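6-phospho-alpha-glucosidase (Merdibacter massiliensis, PDB 6VC6) probably hydrolyses 6-phospho-alpha-glucosides, releasing glucose 6-phosphate, as a family 4 glycoside hydrolase that uses NAD and a manganese ion. Local coordinates at residues A[93-98]-A[279-285]; A[117-121]-A[433-438]; A[254-258]-A[377-381]. All coordinates share one frame; numbering follows the deposited sequence.

Interaction 1. Residues A[93-98]-A[279-285]. With G6P (6-O-phosphono-alpha-D-glucopyranose), chain F.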
loop_
_atom_site.group_PDB
_atom_site.type_symbol
_atom_site.label_atom_id
_atom_site.label_comp_id
_atom_site.label_asym_id
_atom_site.label_seq_id
_atom_site.Cartn_x
_atom_site.Cartn_y
_atom_site.Cartn_z
ATOM N N ARG A 93 6.704 -12.764 4.720
ATOM C CA ARG A 93 6.586 -11.605 5.600
ATOM C C ARG A 93 7.024 -11.958 7.014
ATOM O O ARG A 93 7.628 -11.135 7.713
ATOM C CB ARG A 93 5.150 -11.077 5.598
ATOM C CG ARG A 93 4.933 -9.873 6.507
ATOM C CD ARG A 93 3.469 -9.458 6.561
ATOM N NE ARG A 93 3.273 -8.256 7.368
ATOM C CZ ARG A 93 2.101 -7.651 7.538
ATOM N NH1 ARG A 93 1.012 -8.134 6.956
ATOM N NH2 ARG A 93 2.018 -6.561 8.289
ATOM N N ARG A 94 6.728 -13.184 7.449
ATOM C CA ARG A 94 7.194 -13.659 8.747
ATOM C C ARG A 94 8.717 -13.669 8.808
ATOM O O ARG A 94 9.315 -13.227 9.795
ATOM C CB ARG A 94 6.629 -15.053 9.015
ATOM C CG ARG A 94 6.700 -15.505 10.461
ATOM C CD ARG A 94 6.041 -16.865 10.626
ATOM N NE ARG A 94 5.901 -17.244 12.027
ATOM C CZ ARG A 94 6.833 -17.886 12.723
ATOM N NH1 ARG A 94 7.979 -18.224 12.146
ATOM N NH2 ARG A 94 6.621 -18.192 13.996
ATOM N N GLU A 95 9.362 -14.172 7.750
ATOM C CA GLU A 95 10.821 -14.198 7.714
ATOM C C GLU A 95 11.400 -12.789 7.681
ATOM O O GLU A 95 12.445 -12.528 8.286
ATOM C CB GLU A 95 11.301 -15.003 6.505
ATOM C CG GLU A 95 10.874 -16.462 6.513
ATOM C CD GLU A 95 11.705 -17.309 7.457
ATOM O OE1 GLU A 95 12.827 -16.885 7.807
ATOM O OE2 GLU A 95 11.240 -18.400 7.846
ATOM N N ASP A 96 10.736 -11.870 6.973
ATOM C CA ASP A 96 11.181 -10.480 6.958
ATOM C C ASP A 96 11.183 -9.891 8.364
ATOM O O ASP A 96 12.134 -9.207 8.759
ATOM C CB ASP A 96 10.281 -9.648 6.043
ATOM C CG ASP A 96 10.382 -10.058 4.586
ATOM O OD1 ASP A 96 11.394 -10.683 4.205
ATOM O OD2 ASP A 96 9.442 -9.754 3.823
ATOM N N GLU A 97 10.127 -10.151 9.134
ATOM C CA GLU A 97 10.001 -9.544 10.452
ATOM C C GLU A 97 10.866 -10.255 11.487
ATOM O O GLU A 97 11.517 -9.598 12.307
ATOM C CB GLU A 97 8.533 -9.546 10.882
ATOM C CG GLU A 97 7.676 -8.488 10.198
ATOM C CD GLU A 97 6.196 -8.806 10.303
ATOM O OE1 GLU A 97 5.864 -9.869 10.865
ATOM O OE2 GLU A 97 5.364 -8.001 9.832
ATOM N N HIS A 98 10.893 -11.590 11.460
ATOM C CA HIS A 98 11.611 -12.340 12.487
ATOM C C HIS A 98 13.113 -12.102 12.398
ATOM O O HIS A 98 13.768 -11.807 13.406
ATOM C CB HIS A 98 11.300 -13.832 12.362
ATOM C CG HIS A 98 10.075 -14.261 13.108
ATOM N ND1 HIS A 98 10.116 -15.150 14.161
ATOM C CD2 HIS A 98 8.773 -13.920 12.953
ATOM C CE1 HIS A 98 8.892 -15.339 14.623
ATOM N NE2 HIS A 98 8.059 -14.603 13.907
ATOM N N PRO A 279 10.037 -10.245 19.113
ATOM C CA PRO A 279 10.776 -10.862 18.000
ATOM C C PRO A 279 10.277 -12.245 17.620
ATOM O O PRO A 279 10.565 -12.700 16.506
ATOM C CB PRO A 279 12.222 -10.921 18.521
ATOM C CG PRO A 279 12.247 -10.049 19.754
ATOM C CD PRO A 279 10.868 -10.109 20.319
ATOM N N ASP A 280 9.541 -12.929 18.497
ATOM C CA ASP A 280 9.115 -14.300 18.241
ATOM C C ASP A 280 7.646 -14.419 17.855
ATOM O O ASP A 280 7.240 -15.471 17.350
ATOM C CB ASP A 280 9.399 -15.176 19.467
ATOM C CG ASP A 280 10.878 -15.470 19.639
ATOM O OD1 ASP A 280 11.499 -15.979 18.683
ATOM O OD2 ASP A 280 11.423 -15.189 20.728
ATOM N N TYR A 281 6.842 -13.381 18.082
ATOM C CA TYR A 281 5.452 -13.334 17.625
ATOM C C TYR A 281 5.238 -11.964 16.992
ATOM O O TYR A 281 5.052 -10.968 17.698
ATOM C CB TYR A 281 4.472 -13.584 18.768
ATOM C CG TYR A 281 3.044 -13.767 18.304
ATOM C CD1 TYR A 281 2.617 -14.974 17.765
ATOM C CD2 TYR A 281 2.123 -12.731 18.400
ATOM C CE1 TYR A 281 1.313 -15.146 17.340
ATOM C CE2 TYR A 281 0.817 -12.893 17.976
ATOM C CZ TYR A 281 0.418 -14.102 17.446
ATOM O OH TYR A 281 -0.880 -14.269 17.021
ATOM N N THR A 282 5.262 -11.915 15.664
ATOM C CA THR A 282 5.284 -10.661 14.931
ATOM C C THR A 282 3.916 -10.359 14.323
ATOM O O THR A 282 2.948 -11.107 14.487
ATOM C CB THR A 282 6.366 -10.703 13.851
ATOM O OG1 THR A 282 6.050 -11.725 12.897
ATOM C CG2 THR A 282 7.723 -10.998 14.471
ATOM N N ARG A 283 3.847 -9.234 13.604
ATOM C CA ARG A 283 2.587 -8.804 13.004
ATOM C C ARG A 283 2.103 -9.798 11.956
ATOM O O ARG A 283 0.894 -10.013 11.806
ATOM C CB ARG A 283 2.753 -7.411 12.394
ATOM C CG ARG A 283 1.540 -6.902 11.629
ATOM C CD ARG A 283 0.299 -6.845 12.506
ATOM N NE ARG A 283 -0.886 -6.465 11.740
ATOM C CZ ARG A 283 -2.130 -6.532 12.203
ATOM N NH1 ARG A 283 -2.360 -6.968 13.433
ATOM N NH2 ARG A 283 -3.146 -6.164 11.432
ATOM N N ALA A 284 3.031 -10.416 11.220
ATOM C CA ALA A 284 2.645 -11.446 10.262
ATOM C C ALA A 284 1.953 -12.609 10.959
ATOM O O ALA A 284 1.010 -13.197 10.417
ATOM C CB ALA A 284 3.867 -11.936 9.487
ATOM N N ASP A 285 2.403 -12.949 12.170
ATOM C CA ASP A 285 1.719 -13.974 12.950
ATOM C C ASP A 285 0.354 -13.486 13.424
ATOM O O ASP A 285 -0.600 -14.269 13.498
ATOM C CB ASP A 285 2.583 -14.394 14.139
ATOM C CG ASP A 285 3.914 -14.982 13.712
ATOM O OD1 ASP A 285 3.912 -15.947 12.919
ATOM O OD2 ASP A 285 4.962 -14.479 14.170
HETATM C C1 G6P F . -1.279 0.170 6.341
HETATM C C2 G6P F . -0.651 0.426 4.964
HETATM C C3 G6P F . -0.477 -0.818 4.111
HETATM C C4 G6P F . 0.010 -1.948 4.987
HETATM C C5 G6P F . -1.120 -2.305 5.933
HETATM C C6 G6P F . -0.643 -3.364 6.918
HETATM O O1 G6P F . -2.454 0.979 6.487
HETATM O O2 G6P F . -1.454 1.375 4.248
HETATM O O3 G6P F . 0.458 -0.578 3.055
HETATM O O4 G6P F . 0.338 -3.076 4.170
HETATM O O5 G6P F . -1.584 -1.191 6.706
HETATM O O6 G6P F . -1.769 -4.101 7.380
HETATM P P G6P F . -1.569 -5.477 8.186
HETATM O O1P G6P F . -1.405 -6.495 7.083
HETATM O O2P G6P F . -0.328 -5.252 9.019
HETATM O O3P G6P F . -2.833 -5.607 9.001
#
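Arg93 reaches out fully extended, CG anti to the backbone N (chi1 179°), whereas Arg283 shares that first torsion but bends at the second (chi2 58°); these shapes bring both guanidinium groups onto the phosphate of 6-O-phosphono-alpha-D-glucopyranose. Arg93 presents an edge, NH1 to O1P at 2.9 Å and NH2 to O2P at 2.8 Å. Arg283 NE donates to that same O2P at 3.0 Å, and its NH2 bonds O3P. With the two guanidinium planes 74° apart, the phosphate is gripped from two directions, and its negative charge probably offsets the closeness of the two arginines.

Behind them, Glu97 ties the segments together. Its OE1 takes the backbone N of Ala284 (2.9 Å) on the syn lone pair and OG1 of Thr282 (2.8 Å) nearly along the C-O axis, while OE2 forms a salt bridge with Arg93 NE, a second-shell brace for a phosphate ligand. Farther along, Asp285 OD1 pairs with Arg94 NE, and its OD2 receives His98 NE2 at 3.1 Å, in the imidazole plane, as well as the backbone N of Thr282, the N-cap residue.

Helix 89-102 thus runs past the start of helix 283-289; helix 239-246 touches Arg283 through Ser240 and Trp241, and helix 113-136 packs on Asp96.

Interaction 2. Residues A[117-121]-A[433-438]. With NAD (nicotinamide-adenine-dinucleotide), chain G.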
loop_
_atom_site.group_PDB
_atom_site.type_symbol
_atom_site.label_atom_id
_atom_site.label_comp_id
_atom_site.label_asym_id
_atom_site.label_seq_id
_atom_site.Cartn_x
_atom_site.Cartn_y
_atom_site.Cartn_z
ATOM N N ALA A 117 13.543 -6.285 1.728
ATOM C CA ALA A 117 13.499 -7.689 1.332
ATOM C C ALA A 117 12.199 -8.002 0.606
ATOM O O ALA A 117 12.201 -8.650 -0.448
ATOM C CB ALA A 117 13.661 -8.586 2.557
ATOM N N TYR A 118 11.073 -7.553 1.165
ATOM C CA TYR A 118 9.801 -7.642 0.462
ATOM C C TYR A 118 9.840 -6.866 -0.849
ATOM O O TYR A 118 9.226 -7.282 -1.837
ATOM C CB TYR A 118 8.679 -7.128 1.369
ATOM C CG TYR A 118 7.277 -7.273 0.816
ATOM C CD1 TYR A 118 6.956 -8.289 -0.077
ATOM C CD2 TYR A 118 6.269 -6.396 1.199
ATOM C CE1 TYR A 118 5.673 -8.419 -0.579
ATOM C CE2 TYR A 118 4.985 -6.520 0.703
ATOM C CZ TYR A 118 4.692 -7.533 -0.185
ATOM O OH TYR A 118 3.413 -7.655 -0.679
ATOM N N GLY A 119 10.570 -5.748 -0.881
ATOM C CA GLY A 119 10.655 -4.966 -2.103
ATOM C C GLY A 119 11.351 -5.705 -3.229
ATOM O O GLY A 119 10.927 -5.632 -4.386
ATOM N N LEU A 120 12.426 -6.428 -2.909
ATOM C CA LEU A 120 13.143 -7.173 -3.938
ATOM C C LEU A 120 12.288 -8.304 -4.498
ATOM O O LEU A 120 12.336 -8.587 -5.701
ATOM C CB LEU A 120 14.457 -7.715 -3.376
ATOM C CG LEU A 120 15.598 -6.699 -3.272
ATOM C CD1 LEU A 120 16.892 -7.378 -2.848
ATOM C CD2 LEU A 120 15.781 -5.959 -4.589
ATOM N N ARG A 121 11.499 -8.959 -3.643
ATOM C CA ARG A 121 10.572 -9.977 -4.129
ATOM C C ARG A 121 9.493 -9.359 -5.008
ATOM O O ARG A 121 9.109 -9.938 -6.031
ATOM C CB ARG A 121 9.937 -10.719 -2.953
ATOM C CG ARG A 121 10.886 -11.622 -2.189
ATOM C CD ARG A 121 10.122 -12.606 -1.314
ATOM N NE ARG A 121 9.225 -11.934 -0.378
ATOM C CZ ARG A 121 9.608 -11.410 0.782
ATOM N NH1 ARG A 121 10.879 -11.473 1.156
ATOM N NH2 ARG A 121 8.719 -10.820 1.571
ATOM N N ASN A 433 15.676 -15.899 0.869
ATOM C CA ASN A 433 15.031 -15.447 -0.358
ATOM C C ASN A 433 15.684 -16.039 -1.603
ATOM O O ASN A 433 15.766 -15.365 -2.636
ATOM C CB ASN A 433 15.050 -13.920 -0.436
ATOM C CG ASN A 433 14.058 -13.272 0.505
ATOM O OD1 ASN A 433 12.889 -13.098 0.167
ATOM N ND2 ASN A 433 14.523 -12.900 1.692
ATOM N N LYS A 434 16.132 -17.294 -1.526
ATOM C CA LYS A 434 17.021 -17.843 -2.550
ATOM C C LYS A 434 16.383 -17.818 -3.933
ATOM O O LYS A 434 16.999 -17.367 -4.905
ATOM C CB LYS A 434 17.432 -19.267 -2.179
ATOM C CG LYS A 434 18.698 -19.732 -2.877
ATOM C CD LYS A 434 19.907 -19.553 -1.982
ATOM C CE LYS A 434 20.167 -20.818 -1.190
ATOM N NZ LYS A 434 20.852 -20.535 0.091
ATOM N N GLY A 435 15.151 -18.306 -4.048
ATOM C CA GLY A 435 14.521 -18.402 -5.351
ATOM C C GLY A 435 13.513 -17.310 -5.646
ATOM O O GLY A 435 12.680 -17.459 -6.545
HETATM N N MSE A 436 13.581 -16.205 -4.910
HETATM C CA MSE A 436 12.588 -15.144 -5.049
HETATM C C MSE A 436 13.216 -13.774 -5.297
HETATM O O MSE A 436 12.525 -12.824 -5.667
HETATM C CB MSE A 436 11.704 -15.089 -3.803
HETATM C CG MSE A 436 10.842 -16.326 -3.604
HETATM SE SE MSE A 436 10.314 -16.585 -1.745
HETATM C CE MSE A 436 11.982 -17.310 -1.054
ATOM N N TRP A 437 14.517 -13.678 -5.088
ATOM C CA TRP A 437 15.271 -12.452 -5.289
ATOM C C TRP A 437 15.988 -12.480 -6.629
ATOM O O TRP A 437 16.186 -13.546 -7.219
ATOM C CB TRP A 437 16.303 -12.274 -4.170
ATOM C CG TRP A 437 15.813 -11.520 -2.976
ATOM C CD1 TRP A 437 14.515 -11.311 -2.609
ATOM C CD2 TRP A 437 16.620 -10.873 -1.987
ATOM N NE1 TRP A 437 14.466 -10.575 -1.450
ATOM C CE2 TRP A 437 15.745 -10.293 -1.048
ATOM C CE3 TRP A 437 17.999 -10.727 -1.803
ATOM C CZ2 TRP A 437 16.204 -9.579 0.056
ATOM C CZ3 TRP A 437 18.452 -10.019 -0.708
ATOM C CH2 TRP A 437 17.557 -9.452 0.207
ATOM N N PRO A 438 16.393 -11.324 -7.147
ATOM C CA PRO A 438 17.377 -11.322 -8.231
ATOM C C PRO A 438 18.737 -11.732 -7.694
ATOM O O PRO A 438 19.014 -11.645 -6.495
ATOM C CB PRO A 438 17.379 -9.866 -8.711
ATOM C CG PRO A 438 16.964 -9.087 -7.508
ATOM C CD PRO A 438 15.966 -9.958 -6.789
HETATM P PA NAD G . -2.114 -12.419 1.198
HETATM O O1A NAD G . -3.341 -12.758 2.010
HETATM O O2A NAD G . -0.897 -13.309 1.263
HETATM O O5B NAD G . -2.546 -12.279 -0.344
HETATM C C5B NAD G . -1.565 -12.292 -1.375
HETATM C C4B NAD G . -2.092 -13.073 -2.567
HETATM O O4B NAD G . -1.341 -12.742 -3.737
HETATM C C3B NAD G . -1.940 -14.567 -2.335
HETATM O O3B NAD G . -3.190 -15.218 -2.578
HETATM C C2B NAD G . -0.925 -15.027 -3.359
HETATM O O2B NAD G . -1.288 -16.301 -3.895
HETATM C C1B NAD G . -0.988 -13.944 -4.422
HETATM N N9A NAD G . 0.300 -13.801 -5.142
HETATM C C8A NAD G . 1.535 -13.813 -4.607
HETATM N N7A NAD G . 2.483 -13.664 -5.569
HETATM C C5A NAD G . 1.848 -13.559 -6.751
HETATM C C6A NAD G . 2.239 -13.384 -8.170
HETATM N N6A NAD G . 3.541 -13.287 -8.532
HETATM N N1A NAD G . 1.252 -13.324 -9.092
HETATM C C2A NAD G . -0.047 -13.418 -8.750
HETATM N N3A NAD G . -0.472 -13.578 -7.486
HETATM C C4A NAD G . 0.410 -13.656 -6.463
HETATM O O3 NAD G . -1.654 -10.914 1.536
HETATM P PN NAD G . -2.660 -9.813 2.137
HETATM O O1N NAD G . -2.362 -9.648 3.608
HETATM O O2N NAD G . -4.067 -10.098 1.666
HETATM O O5D NAD G . -2.124 -8.509 1.367
HETATM C C5D NAD G . -2.497 -8.271 0.012
HETATM C C4D NAD G . -1.599 -7.178 -0.547
HETATM O O4D NAD G . -2.235 -5.906 -0.414
HETATM C C3D NAD G . -0.293 -7.109 0.232
HETATM O O3D NAD G . 0.796 -7.039 -0.691
HETATM C C2D NAD G . -0.369 -5.804 0.990
HETATM O O2D NAD G . 0.922 -5.208 1.124
HETATM C C1D NAD G . -1.274 -4.981 0.094
HETATM N N1N NAD G . -1.894 -3.861 0.799
HETATM C C2N NAD G . -1.525 -2.636 0.425
HETATM C C3N NAD G . -2.057 -1.512 1.031
HETATM C C7N NAD G . -1.604 -0.158 0.572
HETATM O O7N NAD G . -1.873 0.824 1.243
HETATM N N7N NAD G . -0.904 -0.072 -0.558
HETATM C C4N NAD G . -3.000 -1.668 2.038
HETATM C C5N NAD G . -3.367 -2.956 2.415
HETATM C C6N NAD G . -2.798 -4.050 1.768
#
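Arg121 and Trp437 bring the two backbones closest, their CA atoms 5.4 Å apart, where helix 113-136 meets the irregular turn that follows helix 419-432. In that turn the backbone N atoms of Met436 and Trp437 both bond Asn433 O, approaching it from the same face, and this folds residues 433-437 back so that the indole of Trp437 lies against the helix.

Leu120 covers one face of the indole. Its CD1 sits 3.4 Å from the centroid of the six-membered ring and only 4° off the ring normal, a well-centred CH-pi contact, while CB of the same leucine lies over the pyrrole side. On the opposite face is CB of Asn433, so the ring is sandwiched between the helix and its own turn. At the ring edge, Trp437 NE1 donates to Ala117 O at 3.1 Å, bent to 148° and tilted from the indole plane. That carbonyl also accepts Arg121 N within the helix, so it carries two bonds.

Arg121 curls back at its third torsion (chi3 -57°), which turns its guanidinium nearly coplanar with the amide of Asn433. NH1 meets OD1 there at 2.8 Å, in the carbonyl plane and on a lone pair. The other nitrogens are used too: NE bonds Ala87 O, and NH2 forms a salt bridge with Asp96. Met436, present as selenomethionine, lies alongside the aliphatic part of the arginine, CB to Arg121 CD 3.9 Å.

Tyr118 points the other way, its OH 2.7 Å from NAD O3D. Helix 113-136, which with helix 89-102 connects the parallel strands 80-83 and 141-144, belongs to the Rossmann-like dinucleotide-binding fold of family 4 hydrolases, here with the C-terminal tail packed on it.

Interaction 3. Residues A[254-258]-A[377-381]; sequences DFPDF and PQFYL
Phe258 and Tyr380 approach with their CA atoms 10.7 Å apart, a spacing nearly repeated at Phe255 and Phe379, so direct contact between the loop joining helix 248-254 to strand 259-260 and the first turn of helix 378-400 is made by side chains.

The main pair is Phe258 with Tyr380. One side of the phenylalanine ring, CD2 and CE2, lies beside the phenol end of the tyrosine, with CD2 3.4 Å from Tyr380 CZ. The planes make 37° and the centroids are 5.1 Å apart, an oblique meeting. Tyr380 takes its CG anti to the carbonyl carbon (chi1 -50°), which sends the ring from the helix start toward the loop, where its hydroxyl comes near CB of Asp257. Pro377 adds a looser touch, its CG coming to the edge of the Phe258 ring.

Phe255 and Phe379 form a second, lighter contact. Their rings are nearly parallel, with planes 18° apart, but offset enough that little of either face is covered, and the closest approach is between CE1 of Phe255 and CZ of Phe379, at 3.9 Å. Leu268 of helix 264-268 touches both of these phenylalanines. Strand 201-209 supplies Trp203, which packs on Phe258 and meets Tyr380 edge-to-face.

A water at the edge of the Tyr380 ring bridges the segments: it is 2.9 Å from Tyr380 OH, accepts from the backbone N of Phe258 at 3.0 Å, and donates weakly to Phe255 O.

With no direct hydrogen bond or ion pair between the segments, this small surface contact rests on aromatic and apolar packing, and its single polar link runs through a water that holds Phe258 N more firmly than Phe255 O.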
loop_
_atom_site.group_PDB
_atom_site.type_symbol
_atom_site.label_atom_id
_atom_site.label_comp_id
_atom_site.label_asym_id
_atom_site.label_seq_id
_atom_site.Cartn_x
_atom_site.Cartn_y
_atom_site.Cartn_z
ATOM N N ASP A 254 6.517 16.220 20.092
ATOM C CA ASP A 254 7.916 16.456 19.758
ATOM C C ASP A 254 8.058 17.269 18.476
ATOM O O ASP A 254 8.971 18.094 18.359
ATOM C CB ASP A 254 8.656 15.124 19.624
ATOM C CG ASP A 254 8.786 14.389 20.945
ATOM O OD1 ASP A 254 8.700 13.142 20.947
ATOM O OD2 ASP A 254 8.975 15.058 21.983
ATOM N N PHE A 255 7.166 17.053 17.509
ATOM C CA PHE A 255 7.197 17.753 16.225
ATOM C C PHE A 255 5.793 18.273 15.947
ATOM O O PHE A 255 4.979 17.594 15.305
ATOM C CB PHE A 255 7.696 16.836 15.112
ATOM C CG PHE A 255 8.985 16.134 15.445
ATOM C CD1 PHE A 255 10.197 16.794 15.327
ATOM C CD2 PHE A 255 8.981 14.821 15.889
ATOM C CE1 PHE A 255 11.384 16.156 15.639
ATOM C CE2 PHE A 255 10.166 14.177 16.203
ATOM C CZ PHE A 255 11.369 14.846 16.078
ATOM N N PRO A 256 5.474 19.483 16.414
ATOM C CA PRO A 256 4.083 19.951 16.393
ATOM C C PRO A 256 3.640 20.604 15.093
ATOM O O PRO A 256 2.469 20.984 14.989
ATOM C CB PRO A 256 4.063 20.967 17.542
ATOM C CG PRO A 256 5.439 21.550 17.522
ATOM C CD PRO A 256 6.369 20.435 17.097
ATOM N N ASP A 257 4.519 20.741 14.101
ATOM C CA ASP A 257 4.163 21.489 12.899
ATOM C C ASP A 257 3.093 20.766 12.086
ATOM O O ASP A 257 2.016 21.317 11.826
ATOM C CB ASP A 257 5.409 21.743 12.048
ATOM C CG ASP A 257 6.282 22.847 12.611
ATOM O OD1 ASP A 257 5.959 23.366 13.701
ATOM O OD2 ASP A 257 7.288 23.202 11.961
ATOM N N PHE A 258 3.369 19.531 11.675
ATOM C CA PHE A 258 2.530 18.827 10.718
ATOM C C PHE A 258 1.950 17.556 11.326
ATOM O O PHE A 258 2.529 16.962 12.241
ATOM C CB PHE A 258 3.320 18.474 9.451
ATOM C CG PHE A 258 4.018 19.648 8.821
ATOM C CD1 PHE A 258 3.423 20.899 8.802
ATOM C CD2 PHE A 258 5.270 19.499 8.247
ATOM C CE1 PHE A 258 4.063 21.979 8.225
ATOM C CE2 PHE A 258 5.915 20.576 7.666
ATOM C CZ PHE A 258 5.310 21.818 7.656
ATOM N N PRO A 377 10.610 22.004 3.912
ATOM C CA PRO A 377 11.621 22.460 4.874
ATOM C C PRO A 377 12.820 21.523 4.939
ATOM O O PRO A 377 12.774 20.368 4.511
ATOM C CB PRO A 377 10.859 22.484 6.205
ATOM C CG PRO A 377 9.429 22.655 5.810
ATOM C CD PRO A 377 9.276 21.891 4.526
ATOM N N GLN A 378 13.911 22.051 5.504
ATOM C CA GLN A 378 15.188 21.342 5.484
ATOM C C GLN A 378 15.127 20.043 6.280
ATOM O O GLN A 378 15.719 19.033 5.878
ATOM C CB GLN A 378 16.290 22.250 6.028
ATOM C CG GLN A 378 17.699 21.736 5.788
ATOM C CD GLN A 378 18.205 22.051 4.395
ATOM O OE1 GLN A 378 18.079 23.179 3.916
ATOM N NE2 GLN A 378 18.783 21.054 3.735
ATOM N N PHE A 379 14.426 20.050 7.417
ATOM C CA PHE A 379 14.355 18.855 8.254
ATOM C C PHE A 379 13.725 17.689 7.503
ATOM O O PHE A 379 14.209 16.554 7.581
ATOM C CB PHE A 379 13.568 19.163 9.530
ATOM C CG PHE A 379 13.305 17.960 10.388
ATOM C CD1 PHE A 379 14.351 17.269 10.981
ATOM C CD2 PHE A 379 12.009 17.522 10.612
ATOM C CE1 PHE A 379 14.110 16.162 11.773
ATOM C CE2 PHE A 379 11.762 16.417 11.405
ATOM C CZ PHE A 379 12.813 15.736 11.986
ATOM N N TYR A 380 12.649 17.952 6.762
ATOM C CA TYR A 380 11.977 16.897 6.016
ATOM C C TYR A 380 12.708 16.555 4.726
ATOM O O TYR A 380 12.610 15.420 4.247
ATOM C CB TYR A 380 10.534 17.309 5.724
ATOM C CG TYR A 380 9.801 17.798 6.953
ATOM C CD1 TYR A 380 9.088 16.917 7.756
ATOM C CD2 TYR A 380 9.835 19.138 7.320
ATOM C CE1 TYR A 380 8.423 17.357 8.885
ATOM C CE2 TYR A 380 9.175 19.587 8.449
ATOM C CZ TYR A 380 8.470 18.692 9.227
ATOM O OH TYR A 380 7.810 19.135 10.350
ATOM N N LEU A 381 13.442 17.513 4.154
ATOM C CA LEU A 381 14.255 17.213 2.981
ATOM C C LEU A 381 15.335 16.192 3.314
ATOM O O LEU A 381 15.588 15.268 2.534
ATOM C CB LEU A 381 14.881 18.494 2.429
ATOM C CG LEU A 381 15.740 18.326 1.175
ATOM C CD1 LEU A 381 14.867 18.034 -0.032
ATOM C CD2 LEU A 381 16.600 19.557 0.934
HETATM O O HOH W 1 5.892 18.019 12.188
#

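Overall arrangement
Interactions 1 and 2 are neighbours, their centres 17 Å apart, joined by a salt bridge from Asp96 OD2 to Arg121 NH2 at 2.6 Å between the successive helices 89-102 and 113-136. Interaction 1 forms part of the sugar-phosphate site, the Arg93 side chain about 5 Å from NAD and about 10 Å from the manganese ion. Interaction 2 lies behind it, Arg121 about 12 Å from the sugar phosphate, and reaches the NAD pocket through Tyr118. Interaction 3 is remote, its nearest atoms about 23 Å from interaction 1 and about 21 Å from interaction 2. Helix 378-400 nevertheless links it to interaction 2, beginning at Tyr380's contact and touching Leu120 through Leu394 and Pro438 through Tyr398.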